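Local structure of putative aldo/keto reductase (Salmonella enterica subsp. enterica serovar Typhimurium, 4R9O) at residues F20-G23 with D29-M32; W25-W30 with R35-F40; L45-T50 with G267-V272; E69-A74 with E79-V84; A251-L256 with P260-G265. The protein probably acts as an NADP-dependent oxidoreductase of the aldo/keto reductase family. One frame throughout, in Å; residues are numbered along the deposited sequence.

Interaction 1 of 5, residues F20-G23 with D29-M32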
# COMPACT_ATOMS: atom_id res chain seq x y z
N PHE C 20 21.82 19.18 -21.93
CA PHE C 20 22.18 17.80 -21.64
C PHE C 20 23.46 17.77 -20.80
O PHE C 20 24.38 18.54 -21.04
CB PHE C 20 22.35 16.99 -22.93
CG PHE C 20 21.05 16.53 -23.54
CD1 PHE C 20 20.54 15.28 -23.23
CD2 PHE C 20 20.37 17.33 -24.44
CE1 PHE C 20 19.34 14.84 -23.79
CE2 PHE C 20 19.18 16.89 -25.01
CZ PHE C 20 18.66 15.65 -24.68
N VAL C 21 23.49 16.87 -19.83
CA VAL C 21 24.60 16.77 -18.88
C VAL C 21 25.33 15.44 -19.01
O VAL C 21 24.70 14.38 -19.01
CB VAL C 21 24.09 16.96 -17.43
CG1 VAL C 21 25.21 16.71 -16.41
CG2 VAL C 21 23.49 18.35 -17.26
N MET C 22 26.66 15.47 -19.13
CA MET C 22 27.42 14.21 -19.14
C MET C 22 27.68 13.73 -17.72
O MET C 22 28.36 14.40 -16.95
CB MET C 22 28.74 14.37 -19.90
CG MET C 22 29.48 13.05 -20.10
SD MET C 22 28.56 11.92 -21.17
CE MET C 22 28.76 10.38 -20.29
N GLY C 23 27.13 12.57 -17.38
CA GLY C 23 27.30 11.99 -16.05
C GLY C 23 28.45 10.99 -15.99
O GLY C 23 28.61 10.16 -16.89
N ASP C 29 33.98 1.94 -14.93
CA ASP C 29 33.57 0.76 -15.69
C ASP C 29 33.90 0.90 -17.18
O ASP C 29 33.93 -0.10 -17.90
CB ASP C 29 32.07 0.50 -15.53
CG ASP C 29 31.66 0.23 -14.08
OD1 ASP C 29 32.54 -0.03 -13.23
OD2 ASP C 29 30.45 0.29 -13.80
N TRP C 30 34.14 2.12 -17.65
CA TRP C 30 34.45 2.35 -19.07
C TRP C 30 35.86 1.87 -19.42
O TRP C 30 36.16 1.64 -20.59
CB TRP C 30 34.33 3.83 -19.43
CG TRP C 30 32.98 4.43 -19.17
CD1 TRP C 30 31.83 3.77 -18.86
CD2 TRP C 30 32.65 5.82 -19.20
NE1 TRP C 30 30.80 4.66 -18.69
CE2 TRP C 30 31.28 5.93 -18.88
CE3 TRP C 30 33.38 6.99 -19.46
CZ2 TRP C 30 30.62 7.16 -18.82
CZ3 TRP C 30 32.73 8.21 -19.39
CH2 TRP C 30 31.36 8.28 -19.07
N ASN C 31 36.71 1.75 -18.40
CA ASN C 31 38.10 1.34 -18.59
C ASN C 31 38.86 2.25 -19.57
O ASN C 31 39.48 1.78 -20.53
CB ASN C 31 38.18 -0.12 -19.07
CG ASN C 31 37.72 -1.10 -18.00
OD1 ASN C 31 36.92 -2.00 -18.28
ND2 ASN C 31 38.21 -0.93 -16.78
N MET C 32 38.80 3.55 -19.32
CA MET C 32 39.50 4.54 -20.13
C MET C 32 40.83 4.95 -19.51
O MET C 32 40.94 5.13 -18.30
CB MET C 32 38.64 5.79 -20.33
CG MET C 32 37.58 5.71 -21.41
SD MET C 32 36.74 7.30 -21.63
CE MET C 32 35.56 6.90 -22.92
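Met22 and Trp30 meet because of how their side chains leave the backbone. The CG of Met22 lies anti to its own N (chi1 -172°), and the chain then bends at chi2 and again at chi3. The second bend turns the terminal methyl toward the indole. Trp30 has its CG beside the backbone N and anti to the carbonyl carbon, which points the ring system at strand 16-23. The two side chains come from opposite directions. Met22 CE sits 3.6 Å from Trp30 CH2, at the far corner of the six-membered ring. It approaches obliquely. Trp30 CH2 also lies 4.0 Å from Gly23 O, a packing contact without a hydrogen bond.

The fold is a TIM barrel, and strand 16-23 is one of its staves. Its backbone bonds to strand 51-53 through Met22 and to strand 261-264 through Val21 and Gly23. Trp30 comes from the short helix that follows the strand, so its ring packs by the C-terminal end of that stave. The indole also lies close to Gly267, a residue probably involved in binding NADP(+). Met22 also packs against Phe40 and His44 of helix 34-46 and Val272 of helix 269-276.

Interaction 2 of 5, residues W25-W30 with R35-F40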
# COMPACT_ATOMS: atom_id res chain seq x y z
N TRP C 25 29.26 8.82 -13.28
CA TRP C 25 29.18 7.86 -12.19
C TRP C 25 29.68 6.47 -12.60
O TRP C 25 30.12 5.71 -11.74
CB TRP C 25 27.75 7.79 -11.63
CG TRP C 25 26.79 6.87 -12.32
CD1 TRP C 25 26.47 5.59 -11.96
CD2 TRP C 25 25.99 7.17 -13.47
NE1 TRP C 25 25.53 5.07 -12.83
CE2 TRP C 25 25.22 6.02 -13.76
CE3 TRP C 25 25.85 8.30 -14.29
CZ2 TRP C 25 24.33 5.97 -14.84
CZ3 TRP C 25 24.96 8.25 -15.35
CH2 TRP C 25 24.21 7.09 -15.61
N ARG C 26 29.66 6.17 -13.89
CA ARG C 26 30.10 4.87 -14.42
C ARG C 26 31.52 4.89 -14.99
O ARG C 26 31.95 3.93 -15.62
CB ARG C 26 29.15 4.37 -15.52
CG ARG C 26 27.73 4.11 -15.06
CD ARG C 26 27.51 2.65 -14.71
NE ARG C 26 27.41 1.81 -15.90
CZ ARG C 26 27.87 0.56 -15.99
NH1 ARG C 26 27.74 -0.12 -17.12
NH2 ARG C 26 28.48 0.00 -14.95
N LEU C 27 32.23 6.00 -14.79
CA LEU C 27 33.54 6.21 -15.41
C LEU C 27 34.51 5.05 -15.24
O LEU C 27 35.16 4.65 -16.21
CB LEU C 27 34.18 7.49 -14.86
CG LEU C 27 35.58 7.85 -15.40
CD1 LEU C 27 35.65 7.75 -16.92
CD2 LEU C 27 35.96 9.24 -14.95
N MET C 28 34.62 4.51 -14.03
CA MET C 28 35.57 3.42 -13.78
C MET C 28 35.26 2.17 -14.63
O MET C 28 36.17 1.43 -15.01
CB MET C 28 35.60 3.05 -12.29
CG MET C 28 35.90 4.21 -11.35
SD MET C 28 37.36 5.18 -11.84
CE MET C 28 38.66 3.96 -11.67
N ASP C 29 33.98 1.94 -14.93
CA ASP C 29 33.57 0.76 -15.69
C ASP C 29 33.90 0.90 -17.18
O ASP C 29 33.93 -0.10 -17.90
CB ASP C 29 32.07 0.50 -15.53
CG ASP C 29 31.66 0.23 -14.08
OD1 ASP C 29 32.54 -0.03 -13.23
OD2 ASP C 29 30.45 0.29 -13.80
N TRP C 30 34.14 2.12 -17.65
CA TRP C 30 34.45 2.35 -19.07
C TRP C 30 35.86 1.87 -19.42
O TRP C 30 36.16 1.64 -20.59
CB TRP C 30 34.33 3.83 -19.43
CG TRP C 30 32.98 4.43 -19.17
CD1 TRP C 30 31.83 3.77 -18.86
CD2 TRP C 30 32.65 5.82 -19.20
NE1 TRP C 30 30.80 4.66 -18.69
CE2 TRP C 30 31.28 5.93 -18.88
CE3 TRP C 30 33.38 6.99 -19.46
CZ2 TRP C 30 30.62 7.16 -18.82
CZ3 TRP C 30 32.73 8.21 -19.39
CH2 TRP C 30 31.36 8.28 -19.07
N ARG C 35 44.25 9.62 -21.20
CA ARG C 35 44.29 10.22 -22.53
C ARG C 35 43.01 9.97 -23.33
O ARG C 35 42.51 10.85 -24.03
CB ARG C 35 45.52 9.73 -23.31
CG ARG C 35 46.70 10.69 -23.25
CD ARG C 35 48.04 9.98 -23.51
NE ARG C 35 48.52 9.43 -22.25
CZ ARG C 35 49.34 10.06 -21.42
NH1 ARG C 35 49.83 11.26 -21.73
NH2 ARG C 35 49.69 9.48 -20.28
N GLN C 36 42.46 8.77 -23.20
CA GLN C 36 41.18 8.47 -23.84
C GLN C 36 40.04 9.30 -23.24
O GLN C 36 39.10 9.68 -23.94
CB GLN C 36 40.86 6.98 -23.73
CG GLN C 36 41.52 6.14 -24.82
CD GLN C 36 41.30 4.67 -24.60
OE1 GLN C 36 41.40 4.18 -23.47
NE2 GLN C 36 41.00 3.94 -25.68
N LEU C 37 40.12 9.57 -21.94
CA LEU C 37 39.12 10.40 -21.28
C LEU C 37 39.21 11.85 -21.78
O LEU C 37 38.18 12.51 -21.98
CB LEU C 37 39.31 10.34 -19.77
CG LEU C 37 38.30 11.09 -18.91
CD1 LEU C 37 36.89 10.70 -19.32
CD2 LEU C 37 38.57 10.78 -17.44
N VAL C 38 40.43 12.34 -21.99
CA VAL C 38 40.63 13.66 -22.57
C VAL C 38 39.88 13.78 -23.90
O VAL C 38 39.16 14.75 -24.13
CB VAL C 38 42.13 13.96 -22.81
CG1 VAL C 38 42.29 15.16 -23.73
CG2 VAL C 38 42.85 14.17 -21.47
N SER C 39 40.07 12.79 -24.77
CA SER C 39 39.44 12.78 -26.09
C SER C 39 37.91 12.75 -26.00
O SER C 39 37.23 13.44 -26.75
CB SER C 39 39.95 11.59 -26.90
OG SER C 39 41.36 11.60 -26.95
N PHE C 40 37.40 11.93 -25.08
CA PHE C 40 35.95 11.81 -24.86
C PHE C 40 35.33 13.13 -24.38
O PHE C 40 34.27 13.53 -24.86
CB PHE C 40 35.65 10.69 -23.86
CG PHE C 40 34.18 10.53 -23.56
CD1 PHE C 40 33.33 9.96 -24.49
CD2 PHE C 40 33.66 10.96 -22.35
CE1 PHE C 40 31.98 9.82 -24.22
CE2 PHE C 40 32.31 10.83 -22.07
CZ PHE C 40 31.46 10.26 -23.00
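Leu27 and Trp30 of the short helix 27-30 pack against Leu37 and Phe40 of helix 34-46. In this TIM barrel both helices belong to the connection between strand 16-23 and strand 51-53, so the contact folds a beta-alpha loop onto the helix it leads into. The three buried residues and the partly exposed Trp30 make it a nonpolar seam. No hydrogen bond crosses it.

The aliphatic part is a leucine pair. The two side chains cross at about a right angle and touch through both branches. Leu27 CD2 is 3.9 Å from Leu37 CD2, and Leu27 CD1 is 4.0 Å from Leu37 CD1. Both residues hold CG anti to the backbone N, which swings the end of Leu27 toward the helix. Leu27 also touches Cys63 and Leu37 touches Ala70, both of helix 63-73.

The aromatic part is an offset edge-to-face pair. Trp30 turns an edge of its six-membered ring toward the face of Phe40, with centroids 5.4 Å apart and planes at 69°. Leu27 CA lies over the centre of one indole face, and Arg26 O lies above the same face nearer its rim.

Among the polar bonds, one pair lies within helix 34-46. Arg35 O accepts from both the backbone N and the hydroxyl of Ser39. These two donors reach it from opposite faces of the carbonyl plane, with Ser39 OG at 3.2 Å from Arg35 O.

Interaction 3 of 5, residues L45-T50 with G267-V272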
# COMPACT_ATOMS: atom_id res chain seq x y z
N LEU C 45 32.29 18.01 -25.59
CA LEU C 45 32.47 19.46 -25.57
C LEU C 45 32.15 20.05 -26.94
O LEU C 45 31.43 21.05 -27.04
CB LEU C 45 33.91 19.79 -25.18
CG LEU C 45 34.25 20.89 -24.17
CD1 LEU C 45 33.18 21.04 -23.11
CD2 LEU C 45 35.59 20.59 -23.51
N ASP C 46 32.68 19.42 -27.99
CA ASP C 46 32.43 19.80 -29.38
C ASP C 46 30.96 19.77 -29.75
O ASP C 46 30.50 20.55 -30.58
CB ASP C 46 33.21 18.89 -30.32
CG ASP C 46 34.64 19.33 -30.52
OD1 ASP C 46 34.88 20.56 -30.52
OD2 ASP C 46 35.51 18.45 -30.68
N LEU C 47 30.22 18.84 -29.15
CA LEU C 47 28.80 18.72 -29.41
C LEU C 47 27.98 19.71 -28.58
O LEU C 47 26.77 19.83 -28.77
CB LEU C 47 28.32 17.29 -29.14
CG LEU C 47 29.07 16.18 -29.89
CD1 LEU C 47 28.46 14.81 -29.60
CD2 LEU C 47 29.11 16.47 -31.39
N GLY C 48 28.64 20.41 -27.66
CA GLY C 48 27.97 21.42 -26.85
C GLY C 48 27.64 20.97 -25.44
O GLY C 48 26.98 21.69 -24.69
N VAL C 49 28.08 19.77 -25.07
CA VAL C 49 27.86 19.27 -23.71
C VAL C 49 28.97 19.77 -22.79
O VAL C 49 30.07 19.21 -22.77
CB VAL C 49 27.80 17.74 -23.67
CG1 VAL C 49 27.53 17.25 -22.24
CG2 VAL C 49 26.74 17.22 -24.64
N THR C 50 28.68 20.83 -22.03
CA THR C 50 29.70 21.45 -21.18
C THR C 50 29.55 21.12 -19.69
O THR C 50 30.52 21.21 -18.93
CB THR C 50 29.68 22.98 -21.35
OG1 THR C 50 28.40 23.49 -20.95
CG2 THR C 50 29.96 23.36 -22.81
N GLY C 267 29.55 6.09 -21.87
CA GLY C 267 30.91 6.45 -22.23
C GLY C 267 31.18 6.31 -23.71
O GLY C 267 32.33 6.39 -24.14
N LYS C 268 30.13 6.10 -24.49
CA LYS C 268 30.25 5.98 -25.94
C LYS C 268 29.75 7.24 -26.65
O LYS C 268 28.57 7.58 -26.58
CB LYS C 268 29.47 4.75 -26.43
CG LYS C 268 29.92 3.43 -25.82
CD LYS C 268 29.09 2.27 -26.36
CE LYS C 268 29.53 0.94 -25.77
NZ LYS C 268 30.95 0.64 -26.08
N ILE C 269 30.66 7.94 -27.33
CA ILE C 269 30.32 9.23 -27.92
C ILE C 269 29.25 9.07 -29.00
O ILE C 269 28.49 10.00 -29.26
CB ILE C 269 31.57 9.93 -28.50
CG1 ILE C 269 31.31 11.43 -28.64
CG2 ILE C 269 32.02 9.28 -29.81
CD1 ILE C 269 30.83 12.09 -27.35
N GLU C 270 29.19 7.89 -29.59
CA GLU C 270 28.12 7.53 -30.52
C GLU C 270 26.75 7.70 -29.87
O GLU C 270 25.85 8.29 -30.46
CB GLU C 270 28.32 6.09 -31.00
CG GLU C 270 28.72 5.13 -29.88
CD GLU C 270 29.69 4.06 -30.33
OE1 GLU C 270 29.25 2.94 -30.66
OE2 GLU C 270 30.91 4.34 -30.35
N ARG C 271 26.62 7.20 -28.64
CA ARG C 271 25.34 7.23 -27.93
C ARG C 271 25.01 8.61 -27.37
O ARG C 271 23.84 8.98 -27.27
CB ARG C 271 25.34 6.19 -26.80
CG ARG C 271 25.08 4.77 -27.27
CD ARG C 271 24.97 3.81 -26.08
NE ARG C 271 23.97 4.26 -25.11
CZ ARG C 271 22.73 3.79 -25.01
NH1 ARG C 271 22.32 2.83 -25.83
NH2 ARG C 271 21.91 4.27 -24.09
N VAL C 272 26.03 9.36 -26.97
CA VAL C 272 25.85 10.76 -26.60
C VAL C 272 25.27 11.56 -27.76
O VAL C 272 24.34 12.34 -27.59
CB VAL C 272 27.18 11.42 -26.17
CG1 VAL C 272 27.01 12.93 -26.01
CG2 VAL C 272 27.72 10.78 -24.91
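Leu47 reaches across to Ile269 and Val272 with a single methyl. Its CG lies anti to the carbonyl carbon (chi1 -55°), and chi2 is extended, so CD1 is carried well away from the backbone. Leu47 CD1 is 4.3 Å from both Ile269 CD1 and Val272 CG1. Both are loose van der Waals contacts, and no hydrogen bond joins the segments.

The two partners present themselves differently. Val272 leaves its helix toward the first segment. Ile269 starts off to one side, and only the end of its chain comes near. With CG1 roughly anti to the backbone N (chi1 -160°), its chain bends at chi2 (54°), which brings CD1 up to the leucine methyl. Val49 also points at the second segment but stays at the margin of the contact.

Leu47 stands just before the turn at Gly48. Gly48 has positive phi and closes helix 34-46 with a Schellman motif, and Gly48 N bonds to Leu45 O at 2.9 Å. At the other segment Lys268 holds the N-cap position, and Val272 N bonds back to Lys268 O. Gly267, just before that cap, is a probable NADP(+)-binding residue.

Here the turn that follows helix 34-46 meets the start of helix 269-276. Leu47 and Val49 also touch Leu276, further along the second helix. Ile269 packs on Phe40, Glu43 and His44 of helix 34-46. Val49 and Val272 both touch Met22 on strand 16-23, so that barrel strand lies against the helix pair.

Interaction 4 of 5, residues E69-A74 with E79-V84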
# COMPACT_ATOMS: atom_id res chain seq x y z
N GLU C 69 42.74 13.59 -13.48
CA GLU C 69 43.92 13.19 -14.24
C GLU C 69 43.83 13.65 -15.68
O GLU C 69 44.83 14.02 -16.29
CB GLU C 69 44.12 11.68 -14.18
CG GLU C 69 44.50 11.15 -12.82
CD GLU C 69 44.59 9.63 -12.80
OE1 GLU C 69 44.13 8.99 -13.78
OE2 GLU C 69 45.13 9.08 -11.82
N ALA C 70 42.62 13.60 -16.24
CA ALA C 70 42.40 14.09 -17.60
C ALA C 70 42.54 15.61 -17.65
O ALA C 70 43.16 16.15 -18.56
CB ALA C 70 41.02 13.67 -18.11
N LEU C 71 41.97 16.28 -16.66
CA LEU C 71 42.08 17.74 -16.57
C LEU C 71 43.53 18.20 -16.39
O LEU C 71 43.89 19.31 -16.80
CB LEU C 71 41.23 18.28 -15.41
CG LEU C 71 39.73 18.19 -15.62
CD1 LEU C 71 38.97 18.91 -14.50
CD2 LEU C 71 39.34 18.73 -17.00
N THR C 72 44.36 17.35 -15.79
CA THR C 72 45.75 17.69 -15.58
C THR C 72 46.52 17.60 -16.89
O THR C 72 47.39 18.41 -17.16
CB THR C 72 46.41 16.79 -14.51
OG1 THR C 72 45.79 17.03 -13.24
CG2 THR C 72 47.90 17.07 -14.40
N LEU C 73 46.17 16.62 -17.73
CA LEU C 73 46.77 16.48 -19.05
C LEU C 73 46.29 17.57 -20.01
O LEU C 73 46.99 17.93 -20.95
CB LEU C 73 46.46 15.11 -19.64
CG LEU C 73 47.08 13.90 -18.95
CD1 LEU C 73 46.55 12.61 -19.56
CD2 LEU C 73 48.59 13.94 -19.02
N ALA C 74 45.09 18.09 -19.77
CA ALA C 74 44.51 19.11 -20.65
C ALA C 74 43.84 20.23 -19.84
O ALA C 74 42.62 20.30 -19.78
CB ALA C 74 43.51 18.47 -21.60
N GLU C 79 38.12 25.50 -17.89
CA GLU C 79 37.34 26.72 -18.08
C GLU C 79 36.13 26.49 -18.98
O GLU C 79 35.18 27.26 -18.97
CB GLU C 79 38.21 27.81 -18.68
CG GLU C 79 39.51 28.06 -17.95
CD GLU C 79 40.55 28.71 -18.86
OE1 GLU C 79 40.77 28.19 -19.98
OE2 GLU C 79 41.13 29.74 -18.46
N LYS C 80 36.18 25.42 -19.77
CA LYS C 80 35.13 25.16 -20.75
C LYS C 80 34.00 24.31 -20.16
O LYS C 80 32.97 24.11 -20.80
CB LYS C 80 35.72 24.45 -21.98
CG LYS C 80 36.85 25.21 -22.66
CD LYS C 80 37.29 24.49 -23.93
CE LYS C 80 38.42 25.22 -24.66
NZ LYS C 80 39.71 25.20 -23.90
N LEU C 81 34.21 23.83 -18.94
CA LEU C 81 33.25 22.94 -18.30
C LEU C 81 32.53 23.61 -17.13
O LEU C 81 33.07 24.50 -16.47
CB LEU C 81 33.94 21.68 -17.79
CG LEU C 81 34.74 20.81 -18.76
CD1 LEU C 81 35.80 19.99 -18.01
CD2 LEU C 81 33.80 19.90 -19.53
N GLN C 82 31.31 23.16 -16.86
CA GLN C 82 30.67 23.43 -15.58
C GLN C 82 30.68 22.12 -14.82
O GLN C 82 30.08 21.13 -15.24
CB GLN C 82 29.24 23.96 -15.74
CG GLN C 82 29.13 25.27 -16.51
CD GLN C 82 29.19 25.03 -18.00
OE1 GLN C 82 29.87 25.75 -18.74
NE2 GLN C 82 28.49 23.99 -18.45
N ILE C 83 31.40 22.10 -13.70
CA ILE C 83 31.53 20.88 -12.93
C ILE C 83 30.61 20.86 -11.73
O ILE C 83 30.62 21.76 -10.90
CB ILE C 83 32.96 20.67 -12.45
CG1 ILE C 83 33.92 20.69 -13.64
CG2 ILE C 83 33.04 19.34 -11.68
CD1 ILE C 83 35.37 20.55 -13.26
N VAL C 84 29.81 19.80 -11.67
CA VAL C 84 28.87 19.61 -10.58
C VAL C 84 29.32 18.39 -9.81
O VAL C 84 29.59 17.34 -10.40
CB VAL C 84 27.42 19.38 -11.09
CG1 VAL C 84 26.46 19.18 -9.90
CG2 VAL C 84 26.95 20.54 -11.98
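Leu71 makes both contacts of helix 63-73 with Leu81 and Ile83. Along the helix, Glu69 comes first, and Glu69 O accepts from Leu73 N at 3.3 Å. Ala70 follows. Ala70 O accepts from Ala74 N at 3.0 Å, while the methyl of Ala70 touches Leu37 and Val38 of helix 34-46. Then comes Leu71, whose CG lies anti to the carbonyl carbon (chi1 -70°). The branch at CG then sends its two methyls to different partners. CD2 of Leu71 is 3.9 Å from Leu81 CD1, and the two side chains are set obliquely. CD1 of Leu71 is 4.1 Å from Ile83 CD1, with those chains meeting tip to tip. Thr72 then bonds through its hydroxyl to Gly68 O. Ala74 is the first residue to leave helical angles.

All three touching side chains are buried and apolar. The contact belongs to the TIM barrel, where a helix on the outside is followed by the next strand of the wall. Strand 82-90 runs between strands 51-53 and 125-130, parallel to both. Leu81 and Ile83 also pack on Val52 of strand 51-53, and Leu81 touches Leu45 of helix 34-46.

Interaction 5 of 5, residues A251-L256 with P260-G265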
# COMPACT_ATOMS: atom_id res chain seq x y z
N ALA C 251 13.27 12.75 -25.46
CA ALA C 251 12.31 13.73 -25.93
C ALA C 251 11.11 13.78 -24.99
O ALA C 251 10.57 14.85 -24.70
CB ALA C 251 11.86 13.40 -27.36
N TRP C 252 10.74 12.61 -24.48
CA TRP C 252 9.63 12.47 -23.54
C TRP C 252 9.89 13.22 -22.24
O TRP C 252 8.99 13.86 -21.68
CB TRP C 252 9.40 10.98 -23.25
CG TRP C 252 8.20 10.66 -22.40
CD1 TRP C 252 6.94 10.37 -22.85
CD2 TRP C 252 8.15 10.59 -20.97
NE1 TRP C 252 6.11 10.12 -21.78
CE2 TRP C 252 6.82 10.25 -20.62
CE3 TRP C 252 9.09 10.79 -19.95
CZ2 TRP C 252 6.42 10.10 -19.29
CZ3 TRP C 252 8.68 10.64 -18.62
CH2 TRP C 252 7.36 10.30 -18.31
N ILE C 253 11.12 13.12 -21.76
CA ILE C 253 11.57 13.81 -20.55
C ILE C 253 11.65 15.33 -20.76
O ILE C 253 11.20 16.11 -19.92
CB ILE C 253 12.95 13.28 -20.11
CG1 ILE C 253 12.82 11.85 -19.57
CG2 ILE C 253 13.59 14.19 -19.07
CD1 ILE C 253 14.15 11.20 -19.25
N LEU C 254 12.22 15.73 -21.90
CA LEU C 254 12.34 17.15 -22.24
C LEU C 254 10.99 17.85 -22.34
O LEU C 254 10.90 19.06 -22.17
CB LEU C 254 13.08 17.32 -23.57
CG LEU C 254 14.57 16.97 -23.65
CD1 LEU C 254 15.07 17.25 -25.07
CD2 LEU C 254 15.37 17.76 -22.63
N ARG C 255 9.95 17.08 -22.67
CA ARG C 255 8.60 17.63 -22.88
C ARG C 255 7.98 18.12 -21.56
O ARG C 255 7.07 18.94 -21.57
CB ARG C 255 7.71 16.56 -23.54
CG ARG C 255 6.27 17.00 -23.85
CD ARG C 255 6.24 18.24 -24.73
NE ARG C 255 4.87 18.71 -24.96
CZ ARG C 255 4.19 19.48 -24.12
NH1 ARG C 255 2.96 19.87 -24.43
NH2 ARG C 255 4.74 19.86 -22.97
N LEU C 256 8.49 17.62 -20.43
CA LEU C 256 7.97 18.02 -19.12
C LEU C 256 8.12 19.52 -18.89
O LEU C 256 9.15 20.11 -19.20
CB LEU C 256 8.69 17.26 -18.01
CG LEU C 256 8.46 15.74 -17.97
CD1 LEU C 256 9.23 15.10 -16.82
CD2 LEU C 256 6.97 15.44 -17.84
N PRO C 260 13.45 19.61 -17.58
CA PRO C 260 14.61 18.91 -17.02
C PRO C 260 15.84 18.93 -17.94
O PRO C 260 15.70 19.04 -19.16
CB PRO C 260 14.11 17.47 -16.84
CG PRO C 260 12.61 17.54 -16.95
CD PRO C 260 12.36 18.67 -17.89
N LEU C 261 17.02 18.81 -17.32
CA LEU C 261 18.29 18.61 -18.00
C LEU C 261 18.68 17.14 -17.84
O LEU C 261 19.09 16.72 -16.75
CB LEU C 261 19.39 19.50 -17.41
CG LEU C 261 19.31 21.03 -17.60
CD1 LEU C 261 18.13 21.67 -16.85
CD2 LEU C 261 20.62 21.65 -17.16
N PRO C 262 18.55 16.35 -18.92
CA PRO C 262 18.87 14.91 -18.84
C PRO C 262 20.36 14.65 -18.66
O PRO C 262 21.18 15.24 -19.36
CB PRO C 262 18.38 14.36 -20.19
CG PRO C 262 17.39 15.39 -20.70
CD PRO C 262 17.93 16.71 -20.21
N ILE C 263 20.69 13.76 -17.72
CA ILE C 263 22.06 13.32 -17.52
C ILE C 263 22.31 12.07 -18.33
O ILE C 263 21.62 11.06 -18.15
CB ILE C 263 22.37 13.02 -16.04
CG1 ILE C 263 22.12 14.26 -15.18
CG2 ILE C 263 23.81 12.49 -15.88
CD1 ILE C 263 22.08 13.97 -13.68
N ILE C 264 23.28 12.14 -19.24
CA ILE C 264 23.67 11.01 -20.07
C ILE C 264 24.81 10.29 -19.37
O ILE C 264 25.74 10.94 -18.89
CB ILE C 264 24.12 11.45 -21.47
CG1 ILE C 264 23.20 12.54 -22.03
CG2 ILE C 264 24.23 10.26 -22.42
CD1 ILE C 264 23.79 13.24 -23.25
N GLY C 265 24.76 8.97 -19.32
CA GLY C 265 25.76 8.21 -18.59
C GLY C 265 26.61 7.27 -19.43
O GLY C 265 27.42 6.52 -18.89
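Pro260 lies against Ile253 and Leu256, and Pro262 against Leu254. The ring of Pro260 and the side chain of Leu256 stand at about a right angle, with Leu256 CB 3.9 Å from Pro260 CD. Ile253 runs obliquely to the same ring and touches it with its branch methyl, CG2, at 4.0 Å from Pro260 CB. This CG2 lies anti to the backbone N of Ile253, while CG1 takes the position anti to the carbonyl carbon. Backbone oxygen also packs on the ring: Ile253 O is 3.5 Å from Pro260 CD.

The segments are the end of helix 245-254 and the strand 261-264 that follows it, the connection from a helix to the next parallel strand of the TIM barrel. Strand 261-264 runs parallel to its neighbours 16-23 and 210-212. Ile253 also touches Cys214, a probable NADP(+)-binding residue.

Leu254 crosses Pro262 at about a right angle. Leu254 CD2 is 3.7 Å from both CG and CD of Pro262. Leu254 CD2 is also 3.7 Å from Pro260 O, a carbonyl oxygen buried here without a hydrogen-bond partner in the model. Beyond the contact, Leu256 packs on Trp288 of helix 285-296 and on Leu136 of a third subunit.

How the interactions relate
All five interactions are apolar packing with no hydrogen bond between their own segments. Interactions 1, 2, 4 and 5 are buried; interaction 3 is only partly so. Interactions 1 and 2 share Trp30 and helix 27-30, and they alone bring in an aromatic ring. Interactions 2 and 3 both use helix 34-46, near its start and at its end. Interactions 4 and 5 each pack a helix end on the strand that follows, the first with branched aliphatics, the second with proline rings. The centres of interactions 4 and 5 lie about 24 Å apart. Backbone pairing of strands 16-23 and 261-264 connects interactions 1 and 5, while Val38 and Ala70 bring interactions 2 and 4 together.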